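Local coordinates for protein ATP phosphoribosyltransferase regulatory subunit (Bacillus halodurans, PDB 3OD1) that is probably required, together with HisG, for the first step of histidine biosynthesis and may let histidine feed back on ATP phosphoribosyltransferase activity, at residues B[133-137]-B[311-315]; B[162-168]-B[280-286]; B[171-175]-B[188-192]; B[249-253]-B[265-269]. One frame throughout, in Å; residues are numbered along the deposited sequence.

In the fold
Contacts 1, 2 and 4 all reach the mixed sheet of the synthetase-like domain, whereas contact 3 joins two helices beside it. Contacts 1 and 2 are antiparallel strand pairings written mostly in backbone hydrogen bonds. Contacts 2, 3 and 4 are buried; contact 1 is only partly so, ending in a turn where an exposed glutamine and a water replace the ladder. Contact 4, its centre about 8 Å from that of contact 2, lays a helix on the same sheet with no hydrogen bond across it, and strands 162-167 and 265-268 are neighbours. Contact 3, its centre about 24 Å from the centre of the chain, is peripheral yet buried, and mixes leucine packing with a weak polar link.

Contact 1 of 4, residues B[133-137]-B[311-315]; sequences LIGDG and AQATG
Leu133 and Thr314 form an antiparallel hydrogen-bonded pair: Leu133 N gives a nearly straight bond to Thr314 O (2.9 Å, 173° at the hydrogen), and Thr314 N returns one to Leu133 O at 3.1 Å. A third backbone bond, from Gly135 N to Gln312 O, is short at 2.6 Å and carries the pairing one step past the end of strand 125-134. Between these bonds sits the non-hydrogen-bonded pair Ile134 and Ala313. The apolar part lies there. With CG1 anti to its carbonyl carbon (chi1 -59°), Ile134 sets that branch alongside Ala313 CB, while CG2 comes within 4.0 Å of Ala311 CB. Gly135 CA touches the same methyl; at its backbone angles a CB would jam against Ile134 O. At the turn the Gln312 amide packs against the Gly137 backbone, its NE2 3.4 Å from Gly137 CA, so a CB on Gly137 would run into the amide nitrogen. A water bridges the polar ends, donating to Gly137 O at 2.8 Å and, weakly, to Gln312 OE1. Asp136 turns elsewhere, to Thr138 and to Gln368 of the second subunit. Strand 125-134, paired with 104-113 on its other side, and the glycine-containing strand 313-319 are consistent with motifs 2 and 3 of the class II synthetase fold, whose antiparallel core sheet this contact helps to build.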
loop_
_atom_site.group_PDB
_atom_site.type_symbol
_atom_site.label_atom_id
_atom_site.label_comp_id
_atom_site.label_asym_id
_atom_site.label_seq_id
_atom_site.Cartn_x
_atom_site.Cartn_y
_atom_site.Cartn_z
ATOM N N LEU B 133 -2.542 5.266 -19.988
ATOM C CA LEU B 133 -3.435 6.094 -20.777
ATOM C C LEU B 133 -3.902 5.221 -21.936
ATOM O O LEU B 133 -3.131 4.883 -22.830
ATOM C CB LEU B 133 -2.721 7.354 -21.267
ATOM C CG LEU B 133 -3.293 8.094 -22.489
ATOM C CD1 LEU B 133 -4.766 8.421 -22.316
ATOM C CD2 LEU B 133 -2.498 9.365 -22.754
ATOM N N ILE B 134 -5.163 4.814 -21.888
ATOM C CA ILE B 134 -5.629 3.729 -22.740
ATOM C C ILE B 134 -6.674 4.208 -23.729
ATOM O O ILE B 134 -7.631 4.872 -23.356
ATOM C CB ILE B 134 -6.237 2.591 -21.910
ATOM C CG1 ILE B 134 -5.198 2.035 -20.932
ATOM C CG2 ILE B 134 -6.750 1.477 -22.831
ATOM C CD1 ILE B 134 -5.828 1.328 -19.750
ATOM N N GLY B 135 -6.473 3.878 -24.998
ATOM C CA GLY B 135 -7.449 4.213 -26.023
ATOM C C GLY B 135 -7.193 5.516 -26.759
ATOM O O GLY B 135 -8.078 6.016 -27.443
ATOM N N ASP B 136 -5.998 6.072 -26.622
ATOM C CA ASP B 136 -5.644 7.310 -27.329
ATOM C C ASP B 136 -4.335 7.078 -28.066
ATOM O O ASP B 136 -3.269 6.948 -27.456
ATOM C CB ASP B 136 -5.558 8.491 -26.357
ATOM C CG ASP B 136 -5.217 9.815 -27.043
ATOM O OD1 ASP B 136 -4.761 9.822 -28.206
ATOM O OD2 ASP B 136 -5.413 10.869 -26.403
ATOM N N GLY B 137 -4.428 6.992 -29.389
ATOM C CA GLY B 137 -3.276 6.659 -30.208
ATOM C C GLY B 137 -2.498 7.831 -30.770
ATOM O O GLY B 137 -1.610 7.632 -31.603
ATOM N N ALA B 311 -7.516 -1.811 -27.715
ATOM C CA ALA B 311 -7.245 -0.381 -27.705
ATOM C C ALA B 311 -5.753 -0.163 -27.793
ATOM O O ALA B 311 -4.976 -1.031 -27.410
ATOM C CB ALA B 311 -7.787 0.261 -26.444
ATOM N N GLN B 312 -5.361 0.988 -28.330
ATOM C CA GLN B 312 -3.989 1.446 -28.225
ATOM C C GLN B 312 -3.794 1.866 -26.773
ATOM O O GLN B 312 -4.756 2.209 -26.084
ATOM C CB GLN B 312 -3.737 2.619 -29.186
ATOM C CG GLN B 312 -4.210 2.345 -30.608
ATOM C CD GLN B 312 -4.026 3.541 -31.529
ATOM O OE1 GLN B 312 -2.914 3.824 -31.979
ATOM N NE2 GLN B 312 -5.121 4.250 -31.815
ATOM N N ALA B 313 -2.561 1.787 -26.285
ATOM C CA ALA B 313 -2.294 2.119 -24.888
ATOM C C ALA B 313 -0.832 2.470 -24.685
ATOM O O ALA B 313 0.054 1.930 -25.355
ATOM C CB ALA B 313 -2.710 0.978 -23.959
ATOM N N THR B 314 -0.591 3.424 -23.796
ATOM C CA THR B 314 0.769 3.716 -23.380
ATOM C C THR B 314 0.776 4.060 -21.903
ATOM O O THR B 314 -0.271 4.030 -21.261
ATOM C CB THR B 314 1.428 4.821 -24.239
ATOM O OG1 THR B 314 2.786 4.993 -23.821
ATOM C CG2 THR B 314 0.677 6.148 -24.118
ATOM N N GLY B 315 1.950 4.370 -21.357
ATOM C CA GLY B 315 2.049 4.727 -19.957
ATOM C C GLY B 315 3.477 4.618 -19.464
ATOM O O GLY B 315 4.392 4.466 -20.263
HETATM O O HOH W 1 -0.045 5.527 -32.604
#

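Contact 2 of 4, residues B[162-168]-B[280-286]; sequences KVAIGHV and GVVFEGY
The imidazole of His167 lies flat over the start of the opposite strand: Val281 N sits 3.9 Å above the ring plane over its centre, and Gly280 C lies over the same face, toward the rim. Strands 162-167 and 281-286 are an antiparallel pair inside the mixed sheet of the class II synthetase-like fold. His167 ND1 caps Gly169 N, placing His167 as N-cap of helix 168-179, while NE2 bonds to Glu248. Phe283 meets Val163 CG1 obliquely, and its ring leads off toward Ile146 and Met149 of helix 139-155. Lys162, Ala164 and Gly166 exchange paired backbone bonds with Tyr286, Glu284 and Val282. On the side of the sheet that carries Val163, Ile165 and Phe283, Val163 CG1 approaches Phe283 CB at 3.9 Å and Ile165 CG2 lies beside Val281 CG1 at 4.2 Å. Phe283 CG stands between its own N and carbonyl carbon (chi1 54°), which leads the ring away from strand 162-167, so that CB makes the closer contacts. On the other side Val282 CG2 lies 3.6 Å from Gly166 C, leaving little room for a side chain on that glycine. Beyond the strand, Val168 N bonds to Gly280 O at 2.8 Å, coming from above the carbonyl plane.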
loop_
_atom_site.group_PDB
_atom_site.type_symbol
_atom_site.label_atom_id
_atom_site.label_comp_id
_atom_site.label_asym_id
_atom_site.label_seq_id
_atom_site.Cartn_x
_atom_site.Cartn_y
_atom_site.Cartn_z
ATOM N N LYS B 162 17.568 12.497 -17.467
ATOM C CA LYS B 162 17.341 12.348 -18.892
ATOM C C LYS B 162 16.367 11.211 -19.157
ATOM O O LYS B 162 16.416 10.174 -18.501
ATOM C CB LYS B 162 18.655 12.061 -19.621
ATOM C CG LYS B 162 19.213 13.228 -20.436
ATOM C CD LYS B 162 19.982 14.221 -19.570
ATOM C CE LYS B 162 21.203 14.786 -20.302
ATOM N NZ LYS B 162 22.221 13.741 -20.660
ATOM N N VAL B 163 15.486 11.422 -20.126
ATOM C CA VAL B 163 14.597 10.378 -20.609
ATOM C C VAL B 163 15.018 10.035 -22.031
ATOM O O VAL B 163 15.013 10.890 -22.919
ATOM C CB VAL B 163 13.144 10.844 -20.585
ATOM C CG1 VAL B 163 12.207 9.748 -21.129
ATOM C CG2 VAL B 163 12.770 11.236 -19.164
ATOM N N ALA B 164 15.435 8.796 -22.227
ATOM C CA ALA B 164 15.899 8.352 -23.533
ATOM C C ALA B 164 14.726 7.700 -24.257
ATOM O O ALA B 164 13.981 6.910 -23.668
ATOM C CB ALA B 164 17.045 7.374 -23.373
ATOM N N ILE B 165 14.555 8.044 -25.529
ATOM C CA ILE B 165 13.398 7.602 -26.294
ATOM C C ILE B 165 13.842 6.759 -27.468
ATOM O O ILE B 165 14.663 7.210 -28.265
ATOM C CB ILE B 165 12.620 8.816 -26.835
ATOM C CG1 ILE B 165 12.191 9.710 -25.671
ATOM C CG2 ILE B 165 11.434 8.360 -27.698
ATOM C CD1 ILE B 165 11.473 10.958 -26.089
ATOM N N GLY B 166 13.302 5.542 -27.568
ATOM C CA GLY B 166 13.524 4.680 -28.718
ATOM C C GLY B 166 12.236 4.358 -29.466
ATOM O O GLY B 166 11.167 4.889 -29.153
ATOM N N HIS B 167 12.315 3.484 -30.458
ATOM C CA HIS B 167 11.100 3.110 -31.161
ATOM C C HIS B 167 11.160 1.677 -31.687
ATOM O O HIS B 167 11.999 1.349 -32.520
ATOM C CB HIS B 167 10.818 4.096 -32.299
ATOM C CG HIS B 167 9.415 4.032 -32.810
ATOM N ND1 HIS B 167 8.818 2.849 -33.188
ATOM C CD2 HIS B 167 8.489 5.000 -33.003
ATOM C CE1 HIS B 167 7.583 3.090 -33.592
ATOM N NE2 HIS B 167 7.356 4.387 -33.482
ATOM N N VAL B 168 10.264 0.831 -31.191
ATOM C CA VAL B 168 10.197 -0.560 -31.625
ATOM C C VAL B 168 10.014 -0.673 -33.139
ATOM O O VAL B 168 10.557 -1.582 -33.768
ATOM C CB VAL B 168 9.045 -1.312 -30.925
ATOM C CG1 VAL B 168 8.755 -2.643 -31.624
ATOM C CG2 VAL B 168 9.378 -1.535 -29.473
ATOM N N GLY B 280 5.800 0.192 -30.066
ATOM C CA GLY B 280 6.149 1.458 -30.681
ATOM C C GLY B 280 7.138 2.283 -29.895
ATOM O O GLY B 280 8.220 1.807 -29.563
ATOM N N VAL B 281 6.774 3.533 -29.631
ATOM C CA VAL B 281 7.582 4.418 -28.800
ATOM C C VAL B 281 7.885 3.745 -27.474
ATOM O O VAL B 281 6.984 3.215 -26.832
ATOM C CB VAL B 281 6.846 5.730 -28.521
ATOM C CG1 VAL B 281 7.663 6.617 -27.591
ATOM C CG2 VAL B 281 6.529 6.448 -29.824
ATOM N N VAL B 282 9.160 3.754 -27.090
ATOM C CA VAL B 282 9.604 3.262 -25.789
ATOM C C VAL B 282 10.552 4.288 -25.182
ATOM O O VAL B 282 11.198 5.049 -25.907
ATOM C CB VAL B 282 10.320 1.885 -25.885
ATOM C CG1 VAL B 282 9.315 0.795 -26.177
ATOM C CG2 VAL B 282 11.424 1.906 -26.957
ATOM N N PHE B 283 10.613 4.319 -23.853
ATOM C CA PHE B 283 11.471 5.265 -23.157
ATOM C C PHE B 283 11.896 4.765 -21.784
ATOM O O PHE B 283 11.253 3.893 -21.195
ATOM C CB PHE B 283 10.813 6.645 -23.042
ATOM C CG PHE B 283 9.446 6.628 -22.422
ATOM C CD1 PHE B 283 9.287 6.787 -21.053
ATOM C CD2 PHE B 283 8.310 6.484 -23.211
ATOM C CE1 PHE B 283 8.022 6.782 -20.471
ATOM C CE2 PHE B 283 7.037 6.477 -22.632
ATOM C CZ PHE B 283 6.898 6.617 -21.263
ATOM N N GLU B 284 12.991 5.322 -21.286
ATOM C CA GLU B 284 13.416 5.044 -19.925
ATOM C C GLU B 284 14.127 6.249 -19.346
ATOM O O GLU B 284 14.770 7.008 -20.077
ATOM C CB GLU B 284 14.296 3.795 -19.871
ATOM C CG GLU B 284 15.578 3.923 -20.632
ATOM C CD GLU B 284 16.394 2.647 -20.596
ATOM O OE1 GLU B 284 15.861 1.595 -20.166
ATOM O OE2 GLU B 284 17.569 2.706 -20.998
ATOM N N GLY B 285 13.998 6.430 -18.032
ATOM C CA GLY B 285 14.547 7.596 -17.373
ATOM C C GLY B 285 15.720 7.226 -16.495
ATOM O O GLY B 285 15.710 6.172 -15.855
ATOM N N TYR B 286 16.726 8.098 -16.479
ATOM C CA TYR B 286 17.939 7.925 -15.681
ATOM C C TYR B 286 18.185 9.193 -14.873
ATOM O O TYR B 286 18.017 10.295 -15.387
ATOM C CB TYR B 286 19.157 7.705 -16.593
ATOM C CG TYR B 286 19.170 6.363 -17.303
ATOM C CD1 TYR B 286 19.737 5.247 -16.694
ATOM C CD2 TYR B 286 18.630 6.217 -18.578
ATOM C CE1 TYR B 286 19.748 4.023 -17.316
ATOM C CE2 TYR B 286 18.638 4.984 -19.220
ATOM C CZ TYR B 286 19.204 3.890 -18.578
ATOM O OH TYR B 286 19.239 2.646 -19.176
#

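Contact 3 of 4, residues B[171-175]-B[188-192]; sequences VNALL and LRRFL
Leu175 and Arg189 bury more surface here than any other residue, one from each helix. Leu175 brings its branched end against the root of the Leu188 side chain on the neighbouring helix: CG lies 4.1 Å from Leu188 CB, the two side chains crossing at a slant. CD2 reaches further, to 4.2 Å from Arg189 CG and, more loosely, to Leu192 CD1. Next to it Val171 and Leu192 meet tip to tip, Val171 CG1 and Leu192 CD1 being 4.0 Å apart, and extend the same greasy strip by one helical turn. Arg189 borders this strip with its methylenes, Val171 CG1 lying 4.3 Å from Arg189 CG. A bend about the CG-CD bond (chi3 -34°) then swings the guanidinium over to Asn172. There NH1 is 2.6 Å from Asn172 OD1, but the bond is sharply bent and weak, with the amide and guanidinium planes 74° apart. The stronger partner is Asp186, which takes NH2 in a salt bridge. A leucine in place of Arg189 would probably leave Asp186 without its positive mate and Asn172 OD1 without this donor. The axes of segments 171-175 and 188-192 come within 11.5 Å at 138°, as in an open helical hairpin, helices 168-179 and 182-193 being joined by a very short link. Tyr200 and Leu217 from the next helices pack on Leu188. The pairing thus rests chiefly on leucine and valine contacts, while the arginine contributes aliphatic packing and its charge is probably met chiefly by Asp186 of its own helix.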
loop_
_atom_site.group_PDB
_atom_site.type_symbol
_atom_site.label_atom_id
_atom_site.label_comp_id
_atom_site.label_asym_id
_atom_site.label_seq_id
_atom_site.Cartn_x
_atom_site.Cartn_y
_atom_site.Cartn_z
ATOM N N VAL B 171 13.434 0.017 -35.073
ATOM C CA VAL B 171 14.298 -1.151 -34.934
ATOM C C VAL B 171 13.810 -2.309 -35.805
ATOM O O VAL B 171 14.565 -2.852 -36.611
ATOM C CB VAL B 171 14.388 -1.624 -33.459
ATOM C CG1 VAL B 171 15.189 -2.916 -33.354
ATOM C CG2 VAL B 171 15.011 -0.545 -32.595
ATOM N N ASN B 172 12.545 -2.687 -35.649
ATOM C CA ASN B 172 12.014 -3.818 -36.414
ATOM C C ASN B 172 12.081 -3.603 -37.929
ATOM O O ASN B 172 12.472 -4.511 -38.668
ATOM C CB ASN B 172 10.594 -4.180 -35.964
ATOM C CG ASN B 172 10.554 -4.735 -34.542
ATOM O OD1 ASN B 172 11.590 -4.885 -33.891
ATOM N ND2 ASN B 172 9.355 -5.046 -34.060
ATOM N N ALA B 173 11.718 -2.409 -38.395
ATOM C CA ALA B 173 11.757 -2.130 -39.837
ATOM C C ALA B 173 13.165 -2.278 -40.401
ATOM O O ALA B 173 13.359 -2.882 -41.462
ATOM C CB ALA B 173 11.205 -0.739 -40.146
ATOM N N LEU B 174 14.144 -1.726 -39.695
ATOM C CA LEU B 174 15.528 -1.786 -40.144
ATOM C C LEU B 174 16.061 -3.213 -40.142
ATOM O O LEU B 174 16.605 -3.679 -41.144
ATOM C CB LEU B 174 16.425 -0.899 -39.281
ATOM C CG LEU B 174 17.916 -0.944 -39.641
ATOM C CD1 LEU B 174 18.161 -0.556 -41.120
ATOM C CD2 LEU B 174 18.730 -0.062 -38.698
ATOM N N LEU B 175 15.912 -3.902 -39.014
ATOM C CA LEU B 175 16.380 -5.279 -38.908
ATOM C C LEU B 175 15.777 -6.157 -40.012
ATOM O O LEU B 175 16.509 -6.812 -40.754
ATOM C CB LEU B 175 16.061 -5.850 -37.525
ATOM C CG LEU B 175 17.193 -5.669 -36.508
ATOM C CD1 LEU B 175 18.011 -4.404 -36.810
ATOM C CD2 LEU B 175 16.664 -5.697 -35.087
ATOM N N LEU B 188 19.409 -10.578 -33.743
ATOM C CA LEU B 188 19.945 -9.221 -33.637
ATOM C C LEU B 188 19.289 -8.436 -32.495
ATOM O O LEU B 188 19.978 -7.794 -31.704
ATOM C CB LEU B 188 19.789 -8.468 -34.964
ATOM C CG LEU B 188 20.878 -8.715 -36.013
ATOM C CD1 LEU B 188 20.457 -8.206 -37.397
ATOM C CD2 LEU B 188 22.191 -8.081 -35.576
ATOM N N ARG B 189 17.959 -8.496 -32.415
ATOM C CA ARG B 189 17.198 -7.774 -31.393
ATOM C C ARG B 189 17.618 -8.188 -29.982
ATOM O O ARG B 189 17.613 -7.375 -29.052
ATOM C CB ARG B 189 15.697 -8.035 -31.564
ATOM C CG ARG B 189 14.819 -6.787 -31.484
ATOM C CD ARG B 189 13.335 -7.148 -31.422
ATOM N NE ARG B 189 13.024 -8.345 -32.200
ATOM C CZ ARG B 189 12.769 -8.348 -33.504
ATOM N NH1 ARG B 189 12.783 -7.217 -34.193
ATOM N NH2 ARG B 189 12.504 -9.487 -34.125
ATOM N N ARG B 190 17.959 -9.464 -29.831
ATOM C CA ARG B 190 18.398 -10.011 -28.553
ATOM C C ARG B 190 19.679 -9.328 -28.074
ATOM O O ARG B 190 19.801 -8.984 -26.896
ATOM C CB ARG B 190 18.622 -11.513 -28.681
ATOM C CG ARG B 190 19.316 -12.136 -27.490
ATOM C CD ARG B 190 18.346 -12.324 -26.376
ATOM N NE ARG B 190 17.157 -13.027 -26.840
ATOM C CZ ARG B 190 16.106 -13.281 -26.068
ATOM N NH1 ARG B 190 16.112 -12.880 -24.798
ATOM N NH2 ARG B 190 15.058 -13.928 -26.567
ATOM N N PHE B 191 20.625 -9.115 -28.988
ATOM C CA PHE B 191 21.848 -8.385 -28.639
ATOM C C PHE B 191 21.524 -6.988 -28.106
ATOM O O PHE B 191 22.108 -6.546 -27.117
ATOM C CB PHE B 191 22.811 -8.294 -29.824
ATOM C CG PHE B 191 23.506 -9.587 -30.139
ATOM C CD1 PHE B 191 24.483 -10.084 -29.295
ATOM C CD2 PHE B 191 23.178 -10.309 -31.278
ATOM C CE1 PHE B 191 25.126 -11.277 -29.579
ATOM C CE2 PHE B 191 23.818 -11.507 -31.572
ATOM C CZ PHE B 191 24.790 -11.992 -30.721
ATOM N N LEU B 192 20.594 -6.302 -28.765
ATOM C CA LEU B 192 20.191 -4.955 -28.351
ATOM C C LEU B 192 19.487 -4.996 -27.005
ATOM O O LEU B 192 19.758 -4.186 -26.121
ATOM C CB LEU B 192 19.272 -4.313 -29.398
ATOM C CG LEU B 192 19.892 -4.121 -30.788
ATOM C CD1 LEU B 192 18.832 -3.761 -31.823
ATOM C CD2 LEU B 192 20.989 -3.060 -30.740
#

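Contact 4 of 4, residues B[249-253]-B[265-269]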
loop_
_atom_site.group_PDB
_atom_site.type_symbol
_atom_site.label_atom_id
_atom_site.label_comp_id
_atom_site.label_asym_id
_atom_site.label_seq_id
_atom_site.Cartn_x
_atom_site.Cartn_y
_atom_site.Cartn_z
HETATM N N MSE B 249 8.479 9.755 -34.041
HETATM C CA MSE B 249 9.496 10.326 -33.177
HETATM C C MSE B 249 9.648 11.828 -33.373
HETATM O O MSE B 249 9.817 12.564 -32.405
HETATM C CB MSE B 249 10.827 9.582 -33.296
HETATM C CG MSE B 249 10.998 8.554 -32.163
HETATM SE SE MSE B 249 12.573 7.435 -32.364
HETATM C CE MSE B 249 12.328 6.921 -34.231
ATOM N N THR B 250 9.561 12.292 -34.612
ATOM C CA THR B 250 9.702 13.722 -34.865
ATOM C C THR B 250 8.507 14.506 -34.327
ATOM O O THR B 250 8.675 15.551 -33.700
ATOM C CB THR B 250 9.915 14.040 -36.366
ATOM O OG1 THR B 250 8.692 13.841 -37.085
ATOM C CG2 THR B 250 10.993 13.140 -36.937
ATOM N N LYS B 251 7.300 14.019 -34.577
ATOM C CA LYS B 251 6.142 14.678 -33.995
ATOM C C LYS B 251 6.146 14.598 -32.464
ATOM O O LYS B 251 5.728 15.541 -31.788
ATOM C CB LYS B 251 4.829 14.141 -34.550
ATOM C CG LYS B 251 3.643 14.905 -33.986
ATOM C CD LYS B 251 2.408 14.807 -34.858
ATOM C CE LYS B 251 1.323 15.749 -34.344
ATOM N NZ LYS B 251 0.015 15.519 -35.017
ATOM N N LEU B 252 6.617 13.476 -31.921
ATOM C CA LEU B 252 6.739 13.320 -30.470
ATOM C C LEU B 252 7.644 14.402 -29.890
ATOM O O LEU B 252 7.311 15.027 -28.878
ATOM C CB LEU B 252 7.294 11.938 -30.113
ATOM C CG LEU B 252 7.578 11.706 -28.633
ATOM C CD1 LEU B 252 6.332 12.021 -27.811
ATOM C CD2 LEU B 252 8.071 10.275 -28.398
ATOM N N TYR B 253 8.783 14.635 -30.538
ATOM C CA TYR B 253 9.715 15.652 -30.058
ATOM C C TYR B 253 9.058 17.029 -30.089
ATOM O O TYR B 253 9.242 17.823 -29.181
ATOM C CB TYR B 253 11.029 15.655 -30.858
ATOM C CG TYR B 253 12.070 16.582 -30.264
ATOM C CD1 TYR B 253 12.718 16.254 -29.075
ATOM C CD2 TYR B 253 12.387 17.790 -30.868
ATOM C CE1 TYR B 253 13.657 17.096 -28.508
ATOM C CE2 TYR B 253 13.334 18.643 -30.312
ATOM C CZ TYR B 253 13.962 18.290 -29.128
ATOM O OH TYR B 253 14.897 19.123 -28.555
ATOM N N VAL B 265 14.927 15.340 -22.753
ATOM C CA VAL B 265 14.826 14.165 -23.597
ATOM C C VAL B 265 16.048 13.980 -24.487
ATOM O O VAL B 265 16.686 14.946 -24.899
ATOM C CB VAL B 265 13.535 14.181 -24.455
ATOM C CG1 VAL B 265 12.306 14.222 -23.556
ATOM C CG2 VAL B 265 13.537 15.353 -25.406
ATOM N N LYS B 266 16.379 12.724 -24.752
ATOM C CA LYS B 266 17.363 12.400 -25.764
ATOM C C LYS B 266 16.894 11.144 -26.485
ATOM O O LYS B 266 15.896 10.540 -26.094
ATOM C CB LYS B 266 18.754 12.240 -25.149
ATOM C CG LYS B 266 18.883 11.159 -24.099
ATOM C CD LYS B 266 20.269 11.207 -23.476
ATOM C CE LYS B 266 20.581 9.953 -22.664
ATOM N NZ LYS B 266 21.981 9.969 -22.131
ATOM N N PHE B 267 17.580 10.770 -27.557
ATOM C CA PHE B 267 17.146 9.629 -28.344
ATOM C C PHE B 267 18.137 8.488 -28.283
ATOM O O PHE B 267 19.347 8.699 -28.358
ATOM C CB PHE B 267 16.876 10.048 -29.784
ATOM C CG PHE B 267 15.763 11.042 -29.910
ATOM C CD1 PHE B 267 14.453 10.614 -30.062
ATOM C CD2 PHE B 267 16.023 12.401 -29.844
ATOM C CE1 PHE B 267 13.423 11.527 -30.162
ATOM C CE2 PHE B 267 14.998 13.319 -29.950
ATOM C CZ PHE B 267 13.695 12.881 -30.107
ATOM N N ASP B 268 17.615 7.277 -28.119
ATOM C CA ASP B 268 18.440 6.078 -28.148
ATOM C C ASP B 268 17.732 5.003 -28.946
ATOM O O ASP B 268 16.985 4.191 -28.398
ATOM C CB ASP B 268 18.755 5.589 -26.737
ATOM C CG ASP B 268 19.597 4.325 -26.734
ATOM O OD1 ASP B 268 20.081 3.919 -27.815
ATOM O OD2 ASP B 268 19.778 3.739 -25.650
ATOM N N LEU B 269 17.959 5.014 -30.255
ATOM C CA LEU B 269 17.250 4.105 -31.138
ATOM C C LEU B 269 17.759 2.674 -31.004
ATOM O O LEU B 269 17.276 1.787 -31.686
ATOM C CB LEU B 269 17.309 4.592 -32.590
ATOM C CG LEU B 269 16.193 5.574 -32.971
ATOM C CD1 LEU B 269 16.110 6.706 -31.975
ATOM C CD2 LEU B 269 16.368 6.121 -34.393
#
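Tyr253 meets Phe267 from its first side-chain atom: CB lies 3.9 Å from Phe267 CZ, at the edge of the phenyl ring and in its plane. CG follows at 4.0 Å from the same CZ, and CD1 is closer still, 3.7 Å from Phe267 CZ. The two rings are oblique, with centroids 5.8 Å apart and planes at 54°. CE1 passes on to Val265, whose CG2 sits 3.6 Å away at the edge of the tyrosine ring, near its plane. Tyr253 CG stands anti to the backbone N (chi1 -173°), which carries the CD1-CE1 edge to Phe267 CZ and Val265 CG2. This is a helix lying antiparallel on the face of a sheet: helix 240-258 turns back through a short connection into strand 265-268, and the axes of segments 249-253 and 265-268 approach to 11.2 Å, with directions 168° apart. With alanine in place of Tyr253, Val265 CG2 is likely to lose its neighbour and the Phe267 ring to be freer to turn. One turn earlier in the helix Met249, built as selenomethionine, sends CG toward Phe267 CE1. The chain runs on extended to SE, which meets Leu269 CD1 at 3.6 Å, tip to tip; the bend about CG-SE then brings CE beside Leu269 CD2. Ile165 of the adjoining strand and Ile230 of helix 228-234 also touch Phe267, while Met249 packs on His167.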